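Local coordinates for protein TetR family transcriptional regulator (Clostridium perfringens, PDB 6AZH) that probably binds DNA as a dimer through its N-terminal helix-turn-helix and regulates transcription, possibly of fatty acid metabolism genes, at residues Glu13-Val18 with Asp30-Lys35; Asn55-Lys60 with Arg98-Met103; Asp77-Lys82 with Ile137-Ile142; Leu86-Phe91 with Lys176-Ile181; Gly128-Leu133 with Cys145-Leu150. All blocks are in the same frame, centred on the assembly; numbering follows the deposited sequence.

Contact 1: residues Glu13-Val18 with Asp30-Lys35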
# COMPACT_ATOMS: atom_id res chain seq x y z
N GLU A 13 11.57 5.04 -19.15
CA GLU A 13 12.32 5.39 -17.95
C GLU A 13 11.94 6.78 -17.44
O GLU A 13 11.81 6.98 -16.23
CB GLU A 13 13.82 5.29 -18.22
CG GLU A 13 14.32 3.86 -18.11
CD GLU A 13 15.78 3.69 -18.47
OE1 GLU A 13 16.51 4.71 -18.53
OE2 GLU A 13 16.20 2.54 -18.68
N ALA A 14 11.77 7.75 -18.33
CA ALA A 14 11.37 9.08 -17.87
C ALA A 14 9.96 9.07 -17.29
O ALA A 14 9.69 9.74 -16.29
CB ALA A 14 11.48 10.11 -19.00
N ALA A 15 9.04 8.35 -17.93
CA ALA A 15 7.66 8.35 -17.46
C ALA A 15 7.57 7.77 -16.06
O ALA A 15 6.81 8.27 -15.22
CB ALA A 15 6.77 7.56 -18.42
N ILE A 16 8.34 6.73 -15.78
CA ILE A 16 8.33 6.17 -14.42
C ILE A 16 8.64 7.26 -13.40
O ILE A 16 7.93 7.41 -12.40
CB ILE A 16 9.32 5.00 -14.30
CG1 ILE A 16 8.74 3.75 -14.93
CG2 ILE A 16 9.62 4.74 -12.84
CD1 ILE A 16 9.78 2.70 -15.26
N ASN A 17 9.70 8.04 -13.65
CA ASN A 17 10.10 9.05 -12.68
C ASN A 17 9.09 10.19 -12.59
O ASN A 17 8.79 10.66 -11.48
CB ASN A 17 11.49 9.58 -13.01
CG ASN A 17 12.57 8.60 -12.69
OD1 ASN A 17 12.45 7.83 -11.72
ND2 ASN A 17 13.63 8.59 -13.49
N VAL A 18 8.54 10.63 -13.72
CA VAL A 18 7.53 11.69 -13.68
C VAL A 18 6.30 11.22 -12.91
O VAL A 18 5.84 11.89 -11.98
CB VAL A 18 7.16 12.14 -15.11
CG1 VAL A 18 6.03 13.13 -15.05
CG2 VAL A 18 8.39 12.77 -15.80
N ASP A 30 4.03 16.69 -21.92
CA ASP A 30 5.05 17.73 -22.07
C ASP A 30 6.27 17.43 -21.21
O ASP A 30 7.42 17.52 -21.68
CB ASP A 30 4.49 19.10 -21.68
CG ASP A 30 3.37 19.57 -22.58
OD1 ASP A 30 3.34 19.21 -23.78
OD2 ASP A 30 2.51 20.32 -22.07
N GLU A 31 6.05 17.09 -19.94
CA GLU A 31 7.15 16.84 -19.03
C GLU A 31 7.86 15.53 -19.37
O GLU A 31 9.09 15.45 -19.31
CB GLU A 31 6.65 16.83 -17.58
CG GLU A 31 7.69 16.49 -16.52
CD GLU A 31 8.74 17.58 -16.31
OE1 GLU A 31 8.70 18.63 -17.00
OE2 GLU A 31 9.61 17.39 -15.43
N ILE A 32 7.10 14.50 -19.76
CA ILE A 32 7.71 13.21 -20.09
C ILE A 32 8.60 13.34 -21.32
O ILE A 32 9.71 12.78 -21.37
CB ILE A 32 6.63 12.13 -20.28
CG1 ILE A 32 5.95 11.83 -18.94
CG2 ILE A 32 7.24 10.85 -20.87
CD1 ILE A 32 4.65 11.04 -19.03
N ALA A 33 8.15 14.09 -22.34
CA ALA A 33 8.98 14.29 -23.53
C ALA A 33 10.28 15.00 -23.16
O ALA A 33 11.36 14.61 -23.60
CB ALA A 33 8.22 15.10 -24.59
N SER A 34 10.17 16.06 -22.36
CA SER A 34 11.33 16.82 -21.94
C SER A 34 12.30 15.94 -21.17
O SER A 34 13.50 15.90 -21.48
CB SER A 34 10.89 18.02 -21.10
OG SER A 34 12.00 18.67 -20.53
N LYS A 35 11.79 15.21 -20.18
CA LYS A 35 12.66 14.38 -19.35
C LYS A 35 13.26 13.23 -20.15
O LYS A 35 14.39 12.81 -19.87
CB LYS A 35 11.89 13.86 -18.14
CG LYS A 35 11.64 14.90 -17.05
CD LYS A 35 12.91 15.20 -16.25
CE LYS A 35 12.63 16.11 -15.06
NZ LYS A 35 12.46 17.53 -15.45
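The TetR-type DNA-binding domain begins with the pair of helices packed here, where V18, A15 and A14 of helix 6-26 meet I32, E31 and K35 of helix 29-36. V18 CB lies 4.0 Å from I32 CG1. The V18 side chain also spreads its two methyls over the neighbouring turn. V18 CG2 touches E31 CG at 3.9 Å and K35 CG at 4.1 Å. This methyl lies beside the backbone N of V18, while CG1 stands anti to that N (chi1 174°) and reaches E31 CG and I32 CG1. By analogy with other TetR regulators, helix 29-36 is probably the first helix of the helix-turn-helix and helix 40-46 the recognition helix. The small A14 and A15 let the two backbones come close. The short helix axes pass 8.6 Å apart, with 129° between their N-to-C directions. A14 CB rests against K35 CB at 3.9 Å, and A15 CB meets I32 CD1 at 4.1 Å. I32 also packs on I11 and F19 of helix 6-26. The aliphatic part of K35 stays on the contact, and bends in its chain bring NZ back to E31. K35 NZ approaches E31 OE2 from above the carboxylate plane, in a salt bridge of 2.9 Å.

Contact 2: residues Asn55-Lys60 with Arg98-Met103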
# COMPACT_ATOMS: atom_id res chain seq x y z
N ASN A 55 -0.20 3.15 -19.47
CA ASN A 55 -0.55 1.74 -19.60
C ASN A 55 0.61 0.94 -20.19
O ASN A 55 0.87 -0.20 -19.76
CB ASN A 55 -1.80 1.60 -20.47
CG ASN A 55 -3.05 2.06 -19.75
OD1 ASN A 55 -3.08 2.14 -18.52
ND2 ASN A 55 -4.09 2.36 -20.52
N PHE A 56 1.30 1.52 -21.17
CA PHE A 56 2.50 0.89 -21.72
C PHE A 56 3.55 0.66 -20.64
O PHE A 56 4.12 -0.44 -20.54
CB PHE A 56 3.03 1.79 -22.85
CG PHE A 56 4.47 1.56 -23.18
CD1 PHE A 56 4.84 0.56 -24.06
CD2 PHE A 56 5.45 2.38 -22.65
CE1 PHE A 56 6.17 0.35 -24.36
CE2 PHE A 56 6.78 2.17 -22.95
CZ PHE A 56 7.13 1.16 -23.81
N VAL A 57 3.79 1.67 -19.79
CA VAL A 57 4.78 1.53 -18.72
C VAL A 57 4.36 0.42 -17.75
O VAL A 57 5.18 -0.43 -17.36
CB VAL A 57 4.97 2.87 -17.98
CG1 VAL A 57 5.88 2.69 -16.77
CG2 VAL A 57 5.56 3.96 -18.92
N ILE A 58 3.09 0.40 -17.35
CA ILE A 58 2.61 -0.65 -16.44
C ILE A 58 2.84 -2.02 -17.07
O ILE A 58 3.35 -2.94 -16.43
CB ILE A 58 1.12 -0.46 -16.09
CG1 ILE A 58 0.89 0.80 -15.24
CG2 ILE A 58 0.56 -1.75 -15.43
CD1 ILE A 58 1.60 0.81 -13.90
N SER A 59 2.44 -2.17 -18.33
CA SER A 59 2.52 -3.48 -18.97
C SER A 59 3.97 -3.93 -19.12
O SER A 59 4.32 -5.05 -18.72
CB SER A 59 1.82 -3.44 -20.33
OG SER A 59 1.80 -4.73 -20.91
N LYS A 60 4.83 -3.06 -19.64
CA LYS A 60 6.24 -3.41 -19.77
C LYS A 60 6.88 -3.67 -18.41
O LYS A 60 7.62 -4.66 -18.24
CB LYS A 60 7.00 -2.31 -20.51
CG LYS A 60 8.51 -2.45 -20.43
CD LYS A 60 8.99 -3.68 -21.20
CE LYS A 60 8.46 -3.68 -22.65
NZ LYS A 60 8.74 -4.95 -23.39
N ARG A 98 12.15 1.05 -7.30
CA ARG A 98 11.31 1.72 -6.30
C ARG A 98 10.40 2.75 -6.93
O ARG A 98 9.23 2.86 -6.55
CB ARG A 98 12.19 2.35 -5.23
CG ARG A 98 12.53 1.37 -4.10
CD ARG A 98 13.64 1.93 -3.23
NE ARG A 98 14.94 1.79 -3.88
CZ ARG A 98 16.02 2.50 -3.57
NH1 ARG A 98 15.97 3.43 -2.62
NH2 ARG A 98 17.16 2.29 -4.23
N ALA A 99 10.92 3.52 -7.90
CA ALA A 99 10.08 4.52 -8.56
C ALA A 99 8.88 3.86 -9.24
O ALA A 99 7.74 4.32 -9.09
CB ALA A 99 10.91 5.33 -9.56
N PHE A 100 9.13 2.79 -9.99
CA PHE A 100 8.05 2.07 -10.66
C PHE A 100 6.99 1.61 -9.67
O PHE A 100 5.78 1.76 -9.92
CB PHE A 100 8.62 0.87 -11.44
CG PHE A 100 7.56 -0.01 -12.05
CD1 PHE A 100 6.97 0.31 -13.25
CD2 PHE A 100 7.16 -1.17 -11.42
CE1 PHE A 100 5.96 -0.51 -13.81
CE2 PHE A 100 6.19 -1.98 -11.97
CZ PHE A 100 5.58 -1.65 -13.16
N PHE A 101 7.41 1.05 -8.54
CA PHE A 101 6.44 0.51 -7.59
C PHE A 101 5.61 1.62 -6.95
O PHE A 101 4.41 1.43 -6.73
CB PHE A 101 7.15 -0.33 -6.53
CG PHE A 101 6.25 -1.34 -5.90
CD1 PHE A 101 6.00 -2.54 -6.54
CD2 PHE A 101 5.64 -1.08 -4.69
CE1 PHE A 101 5.18 -3.48 -5.97
CE2 PHE A 101 4.81 -2.01 -4.11
CZ PHE A 101 4.57 -3.21 -4.75
N LYS A 102 6.22 2.78 -6.68
CA LYS A 102 5.46 3.93 -6.18
C LYS A 102 4.43 4.40 -7.19
O LYS A 102 3.30 4.77 -6.83
CB LYS A 102 6.41 5.08 -5.85
CG LYS A 102 7.28 4.85 -4.64
CD LYS A 102 8.29 5.97 -4.51
CE LYS A 102 9.35 5.63 -3.50
NZ LYS A 102 10.52 6.51 -3.71
N MSE A 103 4.82 4.46 -8.46
CA MSE A 103 3.91 4.80 -9.54
C MSE A 103 2.69 3.88 -9.51
O MSE A 103 1.55 4.35 -9.58
CB MSE A 103 4.63 4.69 -10.87
CG MSE A 103 3.71 4.33 -12.02
SE MSE A 103 4.66 4.32 -13.66
CE MSE A 103 5.36 2.70 -13.39
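V57 of helix 50-74 meets F100 and M103 of helix 98-106 in a buried apolar contact. The V57 methyl CG1 does most of the touching. It stands anti to the backbone N (chi1 173°) and reaches M103, a selenomethionine, whose SE lies 3.7 Å from V57 CG1. The placing of the M103 methyl is doubtful, because it sits too close to the F100 ring in the model. V57 CG1 is 4.4 Å from F100 CE1. The backbone O of V57 faces the edge of the F100 ring, near the ring plane, with CE1 3.6 Å away. One residue on, I58 O lies near the same plane, 4.2 Å from F100 CZ. The I58 side chain packs on L118 of helix 113-138. I16 of helix 6-26 lies against V57. The short helix axes are 11.2 Å apart. The F100 and M103 side chains span the gap and reach V57 CG1 and the backbone carbonyls of V57 and I58. The contact joins helix 50-74, which runs from the DNA-binding domain into the C-terminal domain, to helix 98-106. Its chemistry is van der Waals packing, in which the weakly positive C-H edge of F100 faces V57 O, and more distantly I58 O.

Contact 3: residues Asp77-Lys82 with Ile137-Ile142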
# COMPACT_ATOMS: atom_id res chain seq x y z
N ASP A 77 11.48 -27.23 -6.45
CA ASP A 77 11.54 -27.03 -5.01
C ASP A 77 10.19 -27.29 -4.35
O ASP A 77 9.13 -27.12 -4.96
CB ASP A 77 11.97 -25.59 -4.69
CG ASP A 77 13.35 -25.26 -5.24
OD1 ASP A 77 13.66 -25.70 -6.38
OD2 ASP A 77 14.11 -24.57 -4.54
N GLU A 78 10.24 -27.72 -3.09
CA GLU A 78 9.03 -27.80 -2.29
C GLU A 78 8.38 -26.42 -2.22
O GLU A 78 9.07 -25.40 -2.23
CB GLU A 78 9.34 -28.27 -0.87
CG GLU A 78 9.86 -29.67 -0.84
CD GLU A 78 8.86 -30.67 -1.36
OE1 GLU A 78 7.70 -30.64 -0.90
OE2 GLU A 78 9.23 -31.49 -2.23
N PRO A 79 7.05 -26.37 -2.14
CA PRO A 79 6.37 -25.06 -2.12
C PRO A 79 6.85 -24.15 -1.01
O PRO A 79 6.93 -22.92 -1.20
CB PRO A 79 4.90 -25.45 -1.93
CG PRO A 79 4.79 -26.83 -2.45
CD PRO A 79 6.11 -27.50 -2.24
N ILE A 80 7.15 -24.69 0.18
CA ILE A 80 7.61 -23.84 1.27
C ILE A 80 8.93 -23.19 0.91
O ILE A 80 9.21 -22.05 1.31
CB ILE A 80 7.72 -24.66 2.59
CG1 ILE A 80 8.13 -23.75 3.75
CG2 ILE A 80 8.72 -25.79 2.45
CD1 ILE A 80 7.17 -22.60 4.01
N GLU A 81 9.77 -23.88 0.13
CA GLU A 81 11.01 -23.28 -0.33
C GLU A 81 10.74 -22.27 -1.45
O GLU A 81 11.46 -21.26 -1.55
CB GLU A 81 11.98 -24.37 -0.79
CG GLU A 81 12.43 -25.28 0.36
CD GLU A 81 13.06 -24.49 1.49
OE1 GLU A 81 13.97 -23.68 1.19
OE2 GLU A 81 12.64 -24.65 2.66
N LYS A 82 9.72 -22.51 -2.26
CA LYS A 82 9.32 -21.51 -3.26
C LYS A 82 8.86 -20.23 -2.59
O LYS A 82 9.14 -19.13 -3.09
CB LYS A 82 8.22 -22.06 -4.17
CG LYS A 82 8.68 -23.11 -5.19
CD LYS A 82 7.48 -23.80 -5.82
CE LYS A 82 7.88 -24.55 -7.08
NZ LYS A 82 6.70 -25.23 -7.69
N ILE A 137 -0.38 -25.78 0.71
CA ILE A 137 -1.41 -26.31 1.60
C ILE A 137 -1.64 -27.79 1.33
O ILE A 137 -1.73 -28.59 2.27
CB ILE A 137 -2.70 -25.48 1.45
CG1 ILE A 137 -2.46 -24.08 2.02
CG2 ILE A 137 -3.85 -26.14 2.17
CD1 ILE A 137 -3.61 -23.12 1.82
N SER A 138 -1.70 -28.19 0.06
CA SER A 138 -1.91 -29.60 -0.23
C SER A 138 -0.77 -30.46 0.30
O SER A 138 -0.98 -31.60 0.70
CB SER A 138 -2.10 -29.80 -1.73
OG SER A 138 -0.86 -29.85 -2.40
N LYS A 139 0.45 -29.92 0.34
CA LYS A 139 1.59 -30.66 0.86
C LYS A 139 1.77 -30.49 2.36
O LYS A 139 2.77 -30.96 2.91
CB LYS A 139 2.85 -30.26 0.10
CG LYS A 139 2.93 -30.92 -1.28
CD LYS A 139 4.17 -30.53 -2.04
CE LYS A 139 4.42 -31.50 -3.17
NZ LYS A 139 4.54 -30.82 -4.49
N LYS A 140 0.80 -29.86 3.02
CA LYS A 140 0.79 -29.64 4.47
C LYS A 140 2.04 -28.90 4.95
O LYS A 140 2.55 -29.15 6.05
CB LYS A 140 0.60 -30.96 5.23
CG LYS A 140 -0.70 -31.64 4.87
CD LYS A 140 -0.99 -32.83 5.77
CE LYS A 140 -2.28 -33.50 5.33
NZ LYS A 140 -3.29 -32.48 4.93
N GLN A 141 2.51 -27.96 4.14
CA GLN A 141 3.62 -27.10 4.54
C GLN A 141 3.15 -25.73 4.98
O GLN A 141 3.93 -24.99 5.58
CB GLN A 141 4.64 -26.96 3.40
CG GLN A 141 5.32 -28.29 3.10
CD GLN A 141 6.08 -28.32 1.79
OE1 GLN A 141 6.06 -27.34 1.01
NE2 GLN A 141 6.76 -29.43 1.52
N ILE A 142 1.90 -25.38 4.67
CA ILE A 142 1.27 -24.13 5.08
C ILE A 142 -0.10 -24.47 5.65
O ILE A 142 -0.77 -25.39 5.16
CB ILE A 142 1.15 -23.17 3.88
CG1 ILE A 142 2.54 -22.72 3.41
CG2 ILE A 142 0.20 -21.98 4.16
CD1 ILE A 142 3.22 -21.73 4.29
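Two hydrogen bonds made by the Q141 amide, one given and one received, join the turn after helix 113-138 to the start of helix 79-96. Q141 NE2 donates to E78 OE1 at 2.9 Å, and E78 OE1 accepts through its anti lone pair. The carboxylate and amide planes stand 73° apart. The amide oxygen, Q141 OE1, accepts from I80 N at 3.0 Å, with the donor tilted 30° from the carbonyl plane. The extended Q141 chain carries the amide across to both partners. E78 occupies the N-cap position of helix 79-96, and I80 N belongs to its first turn. K140, with positive phi, is the C-prime residue of a Schellman motif that ends helix 113-138, and Q141 follows it.

Apolar contacts accompany these bonds. P79 CD touches K139 CD at 3.6 Å, the two side chains crossing at about a right angle. I80 CG2 packs on the amide carbon, 3.7 Å from Q141 CD. I80 CD1 meets I142 CD1 at 4.1 Å. In the second subunit V190 packs on I80 and I189 on I142.

The charged atoms of E78 and K139 are not in contact; K139 NZ forms a salt bridge with E135. Gripped at both its N and its O, the amide of Q141 has its flip state fixed, and a side-chain acceptor serves an N-H of the first helical turn.

Contact 4: residues Leu86-Phe91 with Lys176-Ile181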
# COMPACT_ATOMS: atom_id res chain seq x y z
N LEU A 86 10.24 -16.58 -3.08
CA LEU A 86 9.33 -15.51 -3.49
C LEU A 86 9.61 -14.22 -2.71
O LEU A 86 9.70 -13.14 -3.30
CB LEU A 86 7.88 -15.97 -3.29
CG LEU A 86 6.83 -14.85 -3.37
CD1 LEU A 86 6.70 -14.40 -4.79
CD2 LEU A 86 5.48 -15.33 -2.84
N PHE A 87 9.76 -14.33 -1.38
CA PHE A 87 9.98 -13.14 -0.57
C PHE A 87 11.28 -12.46 -0.97
O PHE A 87 11.34 -11.23 -1.11
CB PHE A 87 10.00 -13.50 0.92
CG PHE A 87 8.77 -14.19 1.39
CD1 PHE A 87 7.54 -13.93 0.81
CD2 PHE A 87 8.85 -15.13 2.41
CE1 PHE A 87 6.41 -14.59 1.24
CE2 PHE A 87 7.71 -15.79 2.86
CZ PHE A 87 6.49 -15.52 2.28
N LYS A 88 12.33 -13.25 -1.19
CA LYS A 88 13.62 -12.70 -1.59
C LYS A 88 13.52 -12.01 -2.94
O LYS A 88 13.96 -10.87 -3.10
CB LYS A 88 14.67 -13.81 -1.62
CG LYS A 88 16.00 -13.37 -2.18
CD LYS A 88 16.93 -14.58 -2.27
CE LYS A 88 18.39 -14.16 -2.23
NZ LYS A 88 18.72 -13.22 -3.33
N MSE A 89 12.93 -12.69 -3.93
CA MSE A 89 12.77 -12.14 -5.27
C MSE A 89 11.98 -10.81 -5.24
O MSE A 89 12.39 -9.84 -5.89
CB MSE A 89 12.07 -13.16 -6.18
CG MSE A 89 11.80 -12.70 -7.63
SE MSE A 89 10.18 -11.59 -7.82
CE MSE A 89 8.83 -13.00 -7.86
N GLN A 90 10.87 -10.77 -4.49
CA GLN A 90 9.99 -9.59 -4.53
C GLN A 90 10.66 -8.38 -3.92
O GLN A 90 10.54 -7.27 -4.44
CB GLN A 90 8.67 -9.87 -3.81
CG GLN A 90 7.74 -10.82 -4.51
CD GLN A 90 6.34 -10.82 -3.92
OE1 GLN A 90 5.36 -11.04 -4.64
NE2 GLN A 90 6.23 -10.57 -2.62
N PHE A 91 11.34 -8.56 -2.78
CA PHE A 91 11.97 -7.42 -2.13
C PHE A 91 13.17 -6.93 -2.91
O PHE A 91 13.41 -5.72 -2.99
CB PHE A 91 12.35 -7.79 -0.70
CG PHE A 91 11.18 -7.83 0.25
CD1 PHE A 91 10.40 -6.71 0.45
CD2 PHE A 91 10.88 -8.99 0.95
CE1 PHE A 91 9.32 -6.74 1.31
CE2 PHE A 91 9.81 -9.04 1.82
CZ PHE A 91 9.03 -7.90 2.00
N LYS A 176 18.38 -7.51 5.33
CA LYS A 176 17.81 -7.63 6.67
C LYS A 176 16.29 -7.67 6.62
O LYS A 176 15.66 -8.39 7.39
CB LYS A 176 18.29 -6.48 7.56
CG LYS A 176 19.73 -6.64 8.02
CD LYS A 176 20.17 -5.49 8.91
CE LYS A 176 21.62 -5.66 9.38
NZ LYS A 176 22.22 -4.35 9.79
N VAL A 177 15.69 -6.90 5.71
CA VAL A 177 14.24 -6.88 5.60
C VAL A 177 13.72 -8.21 5.09
O VAL A 177 12.72 -8.73 5.60
CB VAL A 177 13.78 -5.72 4.71
CG1 VAL A 177 12.31 -5.86 4.40
CG2 VAL A 177 14.05 -4.39 5.40
N ILE A 178 14.38 -8.78 4.08
CA ILE A 178 14.00 -10.11 3.60
C ILE A 178 14.02 -11.11 4.74
O ILE A 178 13.07 -11.86 4.95
CB ILE A 178 14.91 -10.55 2.45
CG1 ILE A 178 14.63 -9.74 1.20
CG2 ILE A 178 14.70 -12.02 2.12
CD1 ILE A 178 15.72 -9.89 0.13
N ASP A 179 15.11 -11.13 5.51
CA ASP A 179 15.23 -12.12 6.58
C ASP A 179 14.15 -11.92 7.63
O ASP A 179 13.56 -12.90 8.10
CB ASP A 179 16.62 -12.05 7.21
CG ASP A 179 17.70 -12.62 6.30
OD1 ASP A 179 17.35 -13.28 5.29
OD2 ASP A 179 18.89 -12.40 6.59
N GLU A 180 13.89 -10.67 8.02
CA GLU A 180 12.92 -10.41 9.09
C GLU A 180 11.51 -10.74 8.62
O GLU A 180 10.74 -11.36 9.36
CB GLU A 180 12.98 -8.94 9.55
CG GLU A 180 14.22 -8.56 10.34
CD GLU A 180 13.93 -8.22 11.80
OE1 GLU A 180 12.77 -8.38 12.25
OE2 GLU A 180 14.87 -7.78 12.50
N ILE A 181 11.14 -10.30 7.41
CA ILE A 181 9.78 -10.50 6.94
C ILE A 181 9.51 -11.98 6.70
O ILE A 181 8.40 -12.47 6.95
CB ILE A 181 9.53 -9.68 5.67
CG1 ILE A 181 9.61 -8.18 5.98
CG2 ILE A 181 8.17 -10.03 5.06
CD1 ILE A 181 8.34 -7.58 6.49
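F91 of helix 79-96 lies against V177, I178 and I181 of helix 174-187. With CG anti to the carbonyl carbon (chi1 -76°), the ring is laid toward helix 174-187, CB and CD2 against I178 and CE2 and CZ against I181. Each of the three partners meets it differently. V177 CG1 sits over one face, 4.4 Å from F91 CE1. I181 CG2 lies at the ring edge near its plane, 3.8 Å from F91 CE2. I178 CG1 comes obliquely and is nearest at F91 CB, 3.6 Å away. The F91 and I178 side chains run past each other in opposite directions, while F91 and I181 cross at about a right angle. The two helices are part of the all-helical C-terminal domain of a TetR-type regulator. Their short axes are 9.5 Å apart, with 145° between their N-to-C directions. Helix 174-187 also faces the second subunit, where L149 packs on V177 and S153 on I181. I178 CG1 lies on F91, while its CD1 and CG2 both rest on K88. CD1 is 3.8 Å from K88 O, and CG2 is 4.1 Å from K88 CB. Beyond CG the K88 chain turns to E92 for a salt bridge. S157, L158 and T161 of helix 147-165 also pack on F91.

Contact 5: residues Gly128-Leu133 with Cys145-Leu150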
# COMPACT_ATOMS: atom_id res chain seq x y z
N GLY A 128 -0.41 -15.96 -9.21
CA GLY A 128 0.75 -16.84 -9.13
C GLY A 128 1.10 -17.19 -7.69
O GLY A 128 1.43 -18.33 -7.38
N ILE A 129 1.04 -16.19 -6.79
CA ILE A 129 1.24 -16.44 -5.37
C ILE A 129 0.20 -17.42 -4.85
O ILE A 129 0.51 -18.34 -4.09
CB ILE A 129 1.22 -15.12 -4.57
CG1 ILE A 129 2.36 -14.18 -5.01
CG2 ILE A 129 1.29 -15.40 -3.04
CD1 ILE A 129 2.22 -12.74 -4.46
N GLU A 130 -1.06 -17.23 -5.25
CA GLU A 130 -2.11 -18.16 -4.82
C GLU A 130 -1.79 -19.58 -5.26
O GLU A 130 -2.01 -20.54 -4.50
CB GLU A 130 -3.47 -17.75 -5.38
CG GLU A 130 -3.91 -16.39 -4.85
CD GLU A 130 -5.21 -15.91 -5.43
OE1 GLU A 130 -5.89 -16.68 -6.14
OE2 GLU A 130 -5.56 -14.73 -5.18
N ARG A 131 -1.24 -19.75 -6.47
CA ARG A 131 -0.93 -21.09 -6.94
C ARG A 131 0.12 -21.76 -6.07
O ARG A 131 0.00 -22.95 -5.76
CB ARG A 131 -0.48 -21.04 -8.40
CG ARG A 131 -1.60 -20.66 -9.37
CD ARG A 131 -1.21 -20.92 -10.80
NE ARG A 131 -0.22 -19.97 -11.28
CZ ARG A 131 -0.52 -18.78 -11.81
NH1 ARG A 131 -1.79 -18.40 -11.93
NH2 ARG A 131 0.44 -17.98 -12.23
N ILE A 132 1.17 -21.03 -5.66
CA ILE A 132 2.17 -21.62 -4.78
C ILE A 132 1.56 -21.98 -3.44
O ILE A 132 1.83 -23.06 -2.88
CB ILE A 132 3.39 -20.68 -4.63
CG1 ILE A 132 4.04 -20.42 -5.99
CG2 ILE A 132 4.42 -21.26 -3.63
CD1 ILE A 132 5.04 -19.29 -5.96
N LEU A 133 0.71 -21.10 -2.90
CA LEU A 133 0.08 -21.37 -1.61
C LEU A 133 -0.80 -22.61 -1.68
O LEU A 133 -0.80 -23.44 -0.76
CB LEU A 133 -0.74 -20.17 -1.13
CG LEU A 133 0.09 -18.92 -0.79
CD1 LEU A 133 -0.83 -17.70 -0.56
CD2 LEU A 133 1.00 -19.14 0.41
N CYS A 145 -6.12 -22.11 5.08
CA CYS A 145 -6.56 -20.75 5.34
C CYS A 145 -7.15 -20.19 4.06
O CYS A 145 -7.13 -20.84 3.01
CB CYS A 145 -5.40 -19.88 5.83
SG CYS A 145 -4.11 -19.74 4.57
N ASP A 146 -7.67 -18.98 4.16
CA ASP A 146 -8.16 -18.24 3.01
C ASP A 146 -6.97 -17.88 2.12
O ASP A 146 -6.19 -16.98 2.46
CB ASP A 146 -8.90 -17.00 3.49
CG ASP A 146 -9.68 -16.32 2.38
OD1 ASP A 146 -9.17 -16.27 1.25
OD2 ASP A 146 -10.81 -15.84 2.65
N ILE A 147 -6.85 -18.56 0.98
CA ILE A 147 -5.67 -18.45 0.13
C ILE A 147 -5.58 -17.07 -0.51
O ILE A 147 -4.50 -16.45 -0.54
CB ILE A 147 -5.69 -19.54 -0.95
CG1 ILE A 147 -5.43 -20.90 -0.31
CG2 ILE A 147 -4.66 -19.25 -2.01
CD1 ILE A 147 -5.53 -22.07 -1.30
N SER A 148 -6.69 -16.59 -1.06
CA SER A 148 -6.69 -15.27 -1.70
C SER A 148 -6.36 -14.18 -0.69
O SER A 148 -5.59 -13.26 -0.99
CB SER A 148 -8.03 -15.01 -2.36
OG SER A 148 -8.17 -15.79 -3.53
N LEU A 149 -6.96 -14.24 0.50
CA LEU A 149 -6.63 -13.28 1.54
C LEU A 149 -5.15 -13.32 1.87
O LEU A 149 -4.49 -12.28 1.96
CB LEU A 149 -7.48 -13.56 2.79
CG LEU A 149 -7.33 -12.58 3.95
CD1 LEU A 149 -7.68 -11.18 3.49
CD2 LEU A 149 -8.22 -12.97 5.14
N LEU A 150 -4.60 -14.53 2.04
CA LEU A 150 -3.17 -14.65 2.35
C LEU A 150 -2.31 -14.12 1.21
O LEU A 150 -1.37 -13.35 1.44
CB LEU A 150 -2.82 -16.11 2.66
CG LEU A 150 -1.35 -16.36 2.99
CD1 LEU A 150 -0.89 -15.46 4.14
CD2 LEU A 150 -1.15 -17.83 3.35
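L133, I147 and E130 carry most of the contact between helix 113-138 and the start of helix 147-165. L133 reaches over with both methyls. Its CD1 lies 3.8 Å from L150 CG, and its CD2 is 3.9 Å from L150 CD2. L150 meets them through CG standing anti to its backbone N (chi1 180°), which brings its CG and CD2 to L133. A151 of helix 147-165 and L83 of helix 79-96 also touch L133.

I147 uses one methyl for both neighbours. Its CG2 touches E130 CB at 3.9 Å and L133 CB at 4.1 Å. The segments belong to the C-terminal domain of the TetR family, and here they form part of the dimer interface. D146 is the N-cap of helix 147-165: its OD1 accepts from L149 N at 3.1 Å, met from above the carboxylate plane. D146 N in turn bonds to E180 of the second subunit.

E130 is extended beyond CG, which carries its carboxylate out to S148. S148 OG gives E130 OE2 a weak hydrogen bond of 3.3 Å. The stronger partner of E130 OE2 is R168 of the second subunit, in a salt bridge, and R168 also makes a weak bond to S148 OG.

Contacts 1, 2 and 4 are buried and mainly apolar; contacts 3 and 5 are partly buried and add polar bonds across their segments. Contact 1 lies within the DNA-binding domain. Contact 2 touches it where I16 and N17 pack on A99, and carries the packing on to the C-terminal domain. Contacts 3 and 4 share helix 79-96, while contacts 3 and 5 share helix 113-138 and touch where I137 meets I147. Contact 5 also meets contact 4, with I129 against L86 and Q90. Contacts 3, 4 and 5 all reach the second subunit. Contacts 1 and 3 lie on opposite sides of the chain's centre, their centres about 43 Å apart.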